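Cytolethal distending toxin protein B (Haemophilus ducreyi, PDB 1SR4) is the DNase I-like subunit of a three-chain bacterial genotoxin and probably damages the DNA of host cells as a nuclease. Local coordinates at residues 47-55 / 65-73; 207-218 / 247-257. All coordinates share one frame; numbering follows the deposited sequence.

Interaction 1 of 2, residues 47-55 / 65-73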
loop_
_atom_site.group_PDB
_atom_site.type_symbol
_atom_site.label_atom_id
_atom_site.label_comp_id
_atom_site.label_asym_id
_atom_site.label_seq_id
_atom_site.Cartn_x
_atom_site.Cartn_y
_atom_site.Cartn_z
ATOM N N SER B 47 6.004 8.814 -13.434
ATOM C CA SER B 47 5.670 8.156 -14.700
ATOM C C SER B 47 4.701 7.014 -14.411
ATOM O O SER B 47 4.703 6.457 -13.303
ATOM C CB SER B 47 6.928 7.552 -15.353
ATOM O OG SER B 47 7.796 8.553 -15.846
ATOM N N LEU B 48 3.877 6.646 -15.387
ATOM C CA LEU B 48 2.948 5.530 -15.164
ATOM C C LEU B 48 3.733 4.233 -15.230
ATOM O O LEU B 48 4.899 4.238 -15.622
ATOM C CB LEU B 48 1.853 5.507 -16.237
ATOM C CG LEU B 48 0.828 6.647 -16.198
ATOM C CD1 LEU B 48 -0.294 6.386 -17.212
ATOM C CD2 LEU B 48 0.241 6.741 -14.789
ATOM N N PRO B 49 3.115 3.100 -14.835
ATOM C CA PRO B 49 3.838 1.826 -14.901
ATOM C C PRO B 49 4.297 1.675 -16.353
ATOM O O PRO B 49 3.571 2.075 -17.266
ATOM C CB PRO B 49 2.759 0.806 -14.535
ATOM C CG PRO B 49 1.877 1.592 -13.567
ATOM C CD PRO B 49 1.764 2.922 -14.263
ATOM N N SER B 50 5.477 1.105 -16.582
ATOM C CA SER B 50 5.960 0.969 -17.958
ATOM C C SER B 50 5.045 0.099 -18.818
ATOM O O SER B 50 5.007 0.266 -20.026
ATOM C CB SER B 50 7.385 0.395 -17.983
ATOM O OG SER B 50 7.399 -0.910 -17.431
ATOM N N SER B 51 4.290 -0.814 -18.211
ATOM C CA SER B 51 3.411 -1.661 -19.017
ATOM C C SER B 51 2.045 -1.034 -19.329
ATOM O O SER B 51 1.238 -1.628 -20.056
ATOM C CB SER B 51 3.208 -3.020 -18.346
ATOM O OG SER B 51 2.387 -2.878 -17.215
ATOM N N ALA B 52 1.768 0.154 -18.790
ATOM C CA ALA B 52 0.489 0.815 -19.076
ATOM C C ALA B 52 0.424 1.208 -20.552
ATOM O O ALA B 52 1.415 1.657 -21.138
ATOM C CB ALA B 52 0.299 2.062 -18.205
ATOM N N VAL B 53 -0.760 1.072 -21.131
ATOM C CA VAL B 53 -0.953 1.369 -22.537
ATOM C C VAL B 53 -1.959 2.485 -22.784
ATOM O O VAL B 53 -3.078 2.455 -22.290
ATOM C CB VAL B 53 -1.410 0.089 -23.292
ATOM C CG1 VAL B 53 -1.547 0.372 -24.788
ATOM C CG2 VAL B 53 -0.396 -1.039 -23.040
ATOM N N ARG B 54 -1.529 3.470 -23.558
ATOM C CA ARG B 54 -2.356 4.616 -23.917
ATOM C C ARG B 54 -3.506 4.169 -24.818
ATOM O O ARG B 54 -3.278 3.459 -25.792
ATOM C CB ARG B 54 -1.497 5.644 -24.661
ATOM C CG ARG B 54 -2.247 6.884 -25.118
ATOM C CD ARG B 54 -2.590 7.828 -23.978
ATOM N NE ARG B 54 -3.168 9.069 -24.492
ATOM C CZ ARG B 54 -4.468 9.292 -24.668
ATOM N NH1 ARG B 54 -5.377 8.361 -24.361
ATOM N NH2 ARG B 54 -4.861 10.450 -25.186
ATOM N N THR B 55 -4.735 4.563 -24.503
ATOM C CA THR B 55 -5.852 4.174 -25.362
ATOM C C THR B 55 -5.986 5.231 -26.455
ATOM O O THR B 55 -5.290 6.234 -26.434
ATOM C CB THR B 55 -7.185 4.116 -24.606
ATOM O OG1 THR B 55 -7.634 5.447 -24.324
ATOM C CG2 THR B 55 -7.021 3.338 -23.294
ATOM N N PRO B 65 -3.479 18.720 -19.345
ATOM C CA PRO B 65 -3.374 17.374 -19.905
ATOM C C PRO B 65 -4.130 16.310 -19.096
ATOM O O PRO B 65 -4.189 16.360 -17.865
ATOM C CB PRO B 65 -1.866 17.132 -19.919
ATOM C CG PRO B 65 -1.397 17.897 -18.707
ATOM C CD PRO B 65 -2.178 19.186 -18.831
ATOM N N ILE B 66 -4.724 15.362 -19.803
ATOM C CA ILE B 66 -5.447 14.275 -19.163
ATOM C C ILE B 66 -5.554 13.187 -20.222
ATOM O O ILE B 66 -6.056 13.427 -21.318
ATOM C CB ILE B 66 -6.842 14.747 -18.658
ATOM C CG1 ILE B 66 -7.394 13.756 -17.629
ATOM C CG2 ILE B 66 -7.799 14.941 -19.821
ATOM C CD1 ILE B 66 -7.671 12.380 -18.164
ATOM N N GLU B 67 -5.051 11.999 -19.908
ATOM C CA GLU B 67 -5.064 10.906 -20.869
ATOM C C GLU B 67 -5.550 9.619 -20.228
ATOM O O GLU B 67 -5.441 9.440 -19.013
ATOM C CB GLU B 67 -3.654 10.684 -21.424
ATOM C CG GLU B 67 -3.052 11.880 -22.127
ATOM C CD GLU B 67 -1.564 11.700 -22.375
ATOM O OE1 GLU B 67 -0.815 11.444 -21.406
ATOM O OE2 GLU B 67 -1.136 11.814 -23.539
ATOM N N GLU B 68 -6.079 8.724 -21.049
ATOM C CA GLU B 68 -6.569 7.441 -20.560
ATOM C C GLU B 68 -5.610 6.309 -20.945
ATOM O O GLU B 68 -5.133 6.253 -22.083
ATOM C CB GLU B 68 -7.949 7.160 -21.142
ATOM C CG GLU B 68 -8.589 5.860 -20.661
ATOM C CD GLU B 68 -9.849 5.533 -21.449
ATOM O OE1 GLU B 68 -9.729 5.262 -22.656
ATOM O OE2 GLU B 68 -10.957 5.554 -20.879
ATOM N N TYR B 69 -5.331 5.417 -19.992
ATOM C CA TYR B 69 -4.462 4.262 -20.210
ATOM C C TYR B 69 -5.140 3.032 -19.618
ATOM O O TYR B 69 -6.072 3.152 -18.822
ATOM C CB TYR B 69 -3.127 4.420 -19.462
ATOM C CG TYR B 69 -2.195 5.472 -20.003
ATOM C CD1 TYR B 69 -1.052 5.117 -20.730
ATOM C CD2 TYR B 69 -2.452 6.820 -19.789
ATOM C CE1 TYR B 69 -0.184 6.102 -21.230
ATOM C CE2 TYR B 69 -1.600 7.805 -20.280
ATOM C CZ TYR B 69 -0.471 7.443 -21.000
ATOM O OH TYR B 69 0.348 8.429 -21.504
ATOM N N THR B 70 -4.672 1.855 -20.024
ATOM C CA THR B 70 -5.130 0.613 -19.422
ATOM C C THR B 70 -3.840 -0.009 -18.872
ATOM O O THR B 70 -2.735 0.212 -19.398
ATOM C CB THR B 70 -5.807 -0.381 -20.414
ATOM O OG1 THR B 70 -4.905 -0.715 -21.472
ATOM C CG2 THR B 70 -7.109 0.214 -20.973
ATOM N N TRP B 71 -3.977 -0.768 -17.797
ATOM C CA TRP B 71 -2.829 -1.384 -17.161
ATOM C C TRP B 71 -3.279 -2.746 -16.673
ATOM O O TRP B 71 -4.301 -2.853 -16.002
ATOM C CB TRP B 71 -2.376 -0.499 -15.998
ATOM C CG TRP B 71 -1.234 -1.035 -15.197
ATOM C CD1 TRP B 71 -0.150 -1.718 -15.657
ATOM C CD2 TRP B 71 -1.036 -0.865 -13.790
ATOM N NE1 TRP B 71 0.719 -1.985 -14.626
ATOM C CE2 TRP B 71 0.199 -1.469 -13.466
ATOM C CE3 TRP B 71 -1.779 -0.252 -12.773
ATOM C CZ2 TRP B 71 0.708 -1.482 -12.163
ATOM C CZ3 TRP B 71 -1.274 -0.262 -11.475
ATOM C CH2 TRP B 71 -0.039 -0.876 -11.184
ATOM N N ASN B 72 -2.525 -3.777 -17.024
ATOM C CA ASN B 72 -2.876 -5.140 -16.648
ATOM C C ASN B 72 -2.187 -5.571 -15.362
ATOM O O ASN B 72 -0.977 -5.760 -15.340
ATOM C CB ASN B 72 -2.511 -6.100 -17.788
ATOM C CG ASN B 72 -2.948 -7.527 -17.511
ATOM O OD1 ASN B 72 -3.626 -7.797 -16.508
ATOM N ND2 ASN B 72 -2.565 -8.450 -18.397
ATOM N N LEU B 73 -2.962 -5.729 -14.293
ATOM C CA LEU B 73 -2.419 -6.139 -12.995
ATOM C C LEU B 73 -2.200 -7.654 -12.956
ATOM O O LEU B 73 -1.609 -8.187 -12.012
ATOM C CB LEU B 73 -3.381 -5.737 -11.867
ATOM C CG LEU B 73 -3.727 -4.250 -11.732
ATOM C CD1 LEU B 73 -4.887 -4.084 -10.751
ATOM C CD2 LEU B 73 -2.505 -3.469 -11.257
HETATM O O HOH W 1 -0.829 -3.371 -19.139
HETATM O O HOH W 2 1.286 -5.380 -16.964
#

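Interaction 2 of 2, residues 207-218 / 247-257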
loop_
_atom_site.group_PDB
_atom_site.type_symbol
_atom_site.label_atom_id
_atom_site.label_comp_id
_atom_site.label_asym_id
_atom_site.label_seq_id
_atom_site.Cartn_x
_atom_site.Cartn_y
_atom_site.Cartn_z
ATOM N N PRO B 207 -2.460 9.345 11.994
ATOM C CA PRO B 207 -1.557 10.034 11.065
ATOM C C PRO B 207 -1.584 9.404 9.656
ATOM O O PRO B 207 -1.757 8.187 9.521
ATOM C CB PRO B 207 -0.191 9.865 11.735
ATOM C CG PRO B 207 -0.534 9.851 13.212
ATOM C CD PRO B 207 -1.776 8.981 13.252
ATOM N N THR B 208 -1.465 10.228 8.614
ATOM C CA THR B 208 -1.425 9.690 7.238
ATOM C C THR B 208 -0.075 10.024 6.615
ATOM O O THR B 208 0.152 9.770 5.432
ATOM C CB THR B 208 -2.514 10.276 6.302
ATOM O OG1 THR B 208 -2.222 11.653 6.023
ATOM C CG2 THR B 208 -3.897 10.168 6.941
ATOM N N HIS B 209 0.824 10.584 7.422
ATOM C CA HIS B 209 2.164 10.974 6.955
ATOM C C HIS B 209 3.132 10.744 8.108
ATOM O O HIS B 209 2.738 10.807 9.272
ATOM C CB HIS B 209 2.146 12.443 6.534
ATOM C CG HIS B 209 3.456 12.949 6.013
ATOM N ND1 HIS B 209 4.207 13.890 6.685
ATOM C CD2 HIS B 209 4.128 12.679 4.868
ATOM C CE1 HIS B 209 5.287 14.175 5.980
ATOM N NE2 HIS B 209 5.266 13.452 4.873
ATOM N N ARG B 210 4.399 10.481 7.797
ATOM C CA ARG B 210 5.345 10.179 8.840
ATOM C C ARG B 210 5.726 11.329 9.749
ATOM O O ARG B 210 6.491 11.159 10.693
ATOM C CB ARG B 210 6.572 9.478 8.234
ATOM C CG ARG B 210 6.198 8.063 7.732
ATOM C CD ARG B 210 7.385 7.225 7.236
ATOM N NE ARG B 210 6.926 6.060 6.471
ATOM C CZ ARG B 210 7.675 4.997 6.189
ATOM N NH1 ARG B 210 8.938 4.940 6.613
ATOM N NH2 ARG B 210 7.164 3.992 5.474
ATOM N N SER B 211 5.168 12.499 9.486
ATOM C CA SER B 211 5.427 13.657 10.330
ATOM C C SER B 211 4.489 13.545 11.533
ATOM O O SER B 211 4.644 14.251 12.526
ATOM C CB SER B 211 5.080 14.937 9.574
ATOM O OG SER B 211 3.702 14.901 9.202
ATOM N N GLY B 212 3.500 12.661 11.413
ATOM C CA GLY B 212 2.510 12.493 12.460
ATOM C C GLY B 212 1.227 13.232 12.075
ATOM O O GLY B 212 0.174 13.047 12.698
ATOM N N ASN B 213 1.298 14.066 11.037
ATOM C CA ASN B 213 0.119 14.829 10.593
ATOM C C ASN B 213 -0.933 14.052 9.799
ATOM O O ASN B 213 -0.640 13.024 9.187
ATOM C CB ASN B 213 0.557 16.034 9.752
ATOM C CG ASN B 213 1.284 17.090 10.576
ATOM O OD1 ASN B 213 0.793 17.509 11.617
ATOM N ND2 ASN B 213 2.442 17.531 10.103
ATOM N N ILE B 214 -2.166 14.553 9.824
ATOM C CA ILE B 214 -3.263 13.958 9.064
ATOM C C ILE B 214 -3.421 14.909 7.863
ATOM O O ILE B 214 -3.988 16.003 7.987
ATOM C CB ILE B 214 -4.573 13.899 9.901
ATOM C CG1 ILE B 214 -4.356 13.036 11.155
ATOM C CG2 ILE B 214 -5.696 13.277 9.064
ATOM C CD1 ILE B 214 -5.431 13.190 12.219
ATOM N N LEU B 215 -2.911 14.485 6.704
ATOM C CA LEU B 215 -2.923 15.312 5.494
ATOM C C LEU B 215 -3.737 14.751 4.324
ATOM O O LEU B 215 -4.080 15.484 3.396
ATOM C CB LEU B 215 -1.482 15.504 5.015
ATOM C CG LEU B 215 -0.436 15.987 6.037
ATOM C CD1 LEU B 215 0.966 15.858 5.433
ATOM C CD2 LEU B 215 -0.735 17.446 6.457
ATOM N N ASP B 216 -4.044 13.459 4.382
ATOM C CA ASP B 216 -4.746 12.770 3.307
ATOM C C ASP B 216 -6.127 12.308 3.723
ATOM O O ASP B 216 -6.276 11.484 4.627
ATOM C CB ASP B 216 -3.906 11.573 2.878
ATOM C CG ASP B 216 -2.484 11.972 2.514
ATOM O OD1 ASP B 216 -2.288 12.503 1.392
ATOM O OD2 ASP B 216 -1.570 11.772 3.358
ATOM N N TYR B 217 -7.143 12.843 3.055
ATOM C CA TYR B 217 -8.503 12.474 3.384
ATOM C C TYR B 217 -9.438 12.890 2.263
ATOM O O TYR B 217 -9.008 13.092 1.125
ATOM C CB TYR B 217 -8.920 13.096 4.733
ATOM C CG TYR B 217 -8.580 14.567 4.894
ATOM C CD1 TYR B 217 -9.503 15.562 4.566
ATOM C CD2 TYR B 217 -7.335 14.965 5.394
ATOM C CE1 TYR B 217 -9.195 16.928 4.735
ATOM C CE2 TYR B 217 -7.014 16.319 5.564
ATOM C CZ TYR B 217 -7.946 17.293 5.230
ATOM O OH TYR B 217 -7.619 18.626 5.361
ATOM N N ALA B 218 -10.718 12.996 2.572
ATOM C CA ALA B 218 -11.681 13.362 1.548
ATOM C C ALA B 218 -12.737 14.354 2.015
ATOM O O ALA B 218 -12.938 14.564 3.215
ATOM C CB ALA B 218 -12.369 12.092 1.026
ATOM N N GLN B 247 6.455 -2.941 2.816
ATOM C CA GLN B 247 6.782 -1.619 3.323
ATOM C C GLN B 247 5.998 -0.644 2.419
ATOM O O GLN B 247 5.762 -0.938 1.229
ATOM C CB GLN B 247 8.281 -1.364 3.140
ATOM C CG GLN B 247 8.725 0.100 3.225
ATOM C CD GLN B 247 8.502 0.701 4.601
ATOM O OE1 GLN B 247 7.387 0.646 5.142
ATOM N NE2 GLN B 247 9.556 1.284 5.178
ATOM N N ILE B 248 5.563 0.482 2.980
ATOM C CA ILE B 248 4.876 1.514 2.201
ATOM C C ILE B 248 6.043 2.348 1.707
ATOM O O ILE B 248 6.794 2.897 2.515
ATOM C CB ILE B 248 3.936 2.376 3.075
ATOM C CG1 ILE B 248 2.830 1.495 3.657
ATOM C CG2 ILE B 248 3.283 3.485 2.224
ATOM C CD1 ILE B 248 1.760 2.275 4.393
ATOM N N THR B 249 6.205 2.431 0.386
ATOM C CA THR B 249 7.346 3.129 -0.194
ATOM C C THR B 249 7.323 4.659 -0.336
ATOM O O THR B 249 8.001 5.220 -1.204
ATOM C CB THR B 249 7.714 2.501 -1.558
ATOM O OG1 THR B 249 6.603 2.611 -2.455
ATOM C CG2 THR B 249 8.055 1.035 -1.383
ATOM N N SER B 250 6.544 5.328 0.509
ATOM C CA SER B 250 6.527 6.792 0.527
ATOM C C SER B 250 6.261 7.197 1.982
ATOM O O SER B 250 5.965 6.346 2.832
ATOM C CB SER B 250 5.443 7.358 -0.394
ATOM O OG SER B 250 4.223 7.456 0.289
ATOM N N ASP B 251 6.380 8.478 2.289
ATOM C CA ASP B 251 6.136 8.915 3.661
ATOM C C ASP B 251 4.640 9.079 3.980
ATOM O O ASP B 251 4.293 9.487 5.079
ATOM C CB ASP B 251 6.875 10.230 3.947
ATOM C CG ASP B 251 8.379 10.046 4.054
ATOM O OD1 ASP B 251 8.837 8.909 4.305
ATOM O OD2 ASP B 251 9.103 11.051 3.906
ATOM N N HIS B 252 3.767 8.778 3.012
ATOM C CA HIS B 252 2.324 8.877 3.211
ATOM C C HIS B 252 1.729 7.477 3.291
ATOM O O HIS B 252 2.187 6.544 2.617
ATOM C CB HIS B 252 1.653 9.614 2.049
ATOM C CG HIS B 252 1.950 11.082 1.997
ATOM N ND1 HIS B 252 1.086 12.033 2.495
ATOM C CD2 HIS B 252 3.020 11.757 1.513
ATOM C CE1 HIS B 252 1.610 13.235 2.319
ATOM N NE2 HIS B 252 2.784 13.095 1.726
ATOM N N PHE B 253 0.696 7.339 4.109
ATOM C CA PHE B 253 0.016 6.059 4.261
ATOM C C PHE B 253 -1.251 6.120 3.404
ATOM O O PHE B 253 -1.932 7.146 3.365
ATOM C CB PHE B 253 -0.336 5.844 5.737
ATOM C CG PHE B 253 0.873 5.627 6.613
ATOM C CD1 PHE B 253 1.363 4.344 6.832
ATOM C CD2 PHE B 253 1.552 6.703 7.157
ATOM C CE1 PHE B 253 2.516 4.136 7.577
ATOM C CE2 PHE B 253 2.706 6.512 7.903
ATOM C CZ PHE B 253 3.189 5.216 8.113
ATOM N N PRO B 254 -1.574 5.034 2.690
ATOM C CA PRO B 254 -2.782 5.068 1.865
ATOM C C PRO B 254 -3.998 5.155 2.788
ATOM O O PRO B 254 -3.976 4.652 3.912
ATOM C CB PRO B 254 -2.705 3.753 1.079
ATOM C CG PRO B 254 -1.973 2.844 2.004
ATOM C CD PRO B 254 -0.894 3.732 2.601
ATOM N N VAL B 255 -5.047 5.812 2.314
ATOM C CA VAL B 255 -6.268 5.991 3.095
ATOM C C VAL B 255 -7.455 5.505 2.266
ATOM O O VAL B 255 -7.531 5.810 1.080
ATOM C CB VAL B 255 -6.467 7.480 3.420
ATOM C CG1 VAL B 255 -7.778 7.683 4.209
ATOM C CG2 VAL B 255 -5.259 7.990 4.222
ATOM N N SER B 256 -8.366 4.748 2.875
ATOM C CA SER B 256 -9.520 4.253 2.136
ATOM C C SER B 256 -10.808 4.857 2.688
ATOM O O SER B 256 -10.846 5.332 3.826
ATOM C CB SER B 256 -9.576 2.724 2.219
ATOM O OG SER B 256 -9.703 2.352 3.577
ATOM N N PHE B 257 -11.853 4.849 1.866
ATOM C CA PHE B 257 -13.151 5.405 2.227
ATOM C C PHE B 257 -14.127 4.314 1.795
ATOM O O PHE B 257 -14.308 4.074 0.607
ATOM C CB PHE B 257 -13.370 6.719 1.456
ATOM C CG PHE B 257 -12.237 7.701 1.631
ATOM C CD1 PHE B 257 -12.203 8.570 2.718
ATOM C CD2 PHE B 257 -11.141 7.665 0.771
ATOM C CE1 PHE B 257 -11.088 9.383 2.953
ATOM C CE2 PHE B 257 -10.018 8.476 0.995
ATOM C CZ PHE B 257 -9.986 9.330 2.078
HETATM O O HOH W 3 7.570 13.340 3.152
HETATM O O HOH W 4 4.506 5.665 5.143
#

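Interaction 1 of 2, residues 47-55 / 65-73
Val53 and Thr70 form an antiparallel hydrogen-bonded pair, Val53 N to Thr70 O at 2.8 Å, and Arg54 and Tyr69 follow as a non-hydrogen-bonded pair. The Tyr69 ring is sandwiched. Leu48 CD1 sits over the centre of one face, 3.5 Å from the ring centroid, and Arg54 CD lies over the opposite face, nearer the rim. Both are CH-pi contacts. Arg54 starts extended, with CG anti to the backbone N (chi1 179°), then bends at chi2. The bend carries its guanidinium past Tyr69 to Glu67, where NE makes a salt bridge to Glu67 OE2 at 3.5 Å and CB of Glu67 lies over one guanidinium face, toward its rim. Pro49 CG rests over the six-membered ring of Trp71, 3.6 Å from its centroid. Ser51 OG lies at the edge of that indole. Glu68 O accepts two bonds, from Thr55 N and from Arg54 NH1 at 3.1 Å. Thr55 OG1 donates to the anti lone pair of Glu68 OE1 at 2.7 Å, while Glu68 OE2 pairs with Arg57. A short edge strand is therefore fastened by few backbone bonds, and ring faces, a doubly used carbonyl and charged groups supply much of the remaining hold.

Interaction 2 of 2, residues 207-218 / 247-257
His209 CD2 stands over the centre of one face of the His252 ring, 3.4 Å from His252 NE2. The two imidazole planes are inclined at 47°, so the pair is oblique. At the edge of His252, ND1 donates to Asp216 OD2 at 2.8 Å. The bond lies close to the ring plane and uses the syn lone pair of the carboxylate. Thr208 OG1 donates to the same oxygen from its anti side, somewhat out of the carboxylate plane, at 2.7 Å. Two bonds thus grip OD2 and fix the carboxylate, which probably helps to orient His252. This His-carboxylate pair resembles the one in the active site of DNase I-like enzymes. The Phe253 ring has water 4 over one face and the backbone of Thr208 and His209 at its edge. Ala218 CB touches a face of Phe257, 3.9 Å from the ring centroid.

The backbones meet at a single bridge between His209 and His252. Phe253 N donates to Thr208 O at 2.8 Å, from well above the carbonyl plane, and Arg210 N donates to Asp251 O at 2.9 Å. Arg210 runs extended from CG to NE (chi2 -174°) across Phe253. Its NH2 makes a weak bond to Gln247 OE1 at 3.4 Å, and its NE donates to water 4, which passes a bond on to Ser250 O. Water 3 links His209 NE2 with Asp251 OD2.

Asp177 touches both Asp216 and His252. Strand 171-175 packs on Ala218 and Phe257, and strand 235-239 on Thr208, Phe253 and Phe257. His252 O accepts from Trp10 of strand 7-11, and Gln247 O bonds Asn26 of helix 20-31.

Overall arrangement
From the N terminus, the chain first passes through strand 7-11, helix 20-31 and strand 39-43. Interaction 1 then closes a short loop of nine residues and adds strand 53-54 to the edge of the eight-strand sheet, beside strand 67-72. Interaction 2 opens much later and closes a longer loop that includes strand 235-239. The two contacts follow in series and neither nest nor cross. Their centres are about 24 Å apart and they do not touch. Interaction 1 works within one sheet. Interaction 2 joins the two sheets, strand 216-221 of one to strand 255-259 of the other, as in the layered DNase I-like fold. Both also touch helix 20-31 and the chain of protein C.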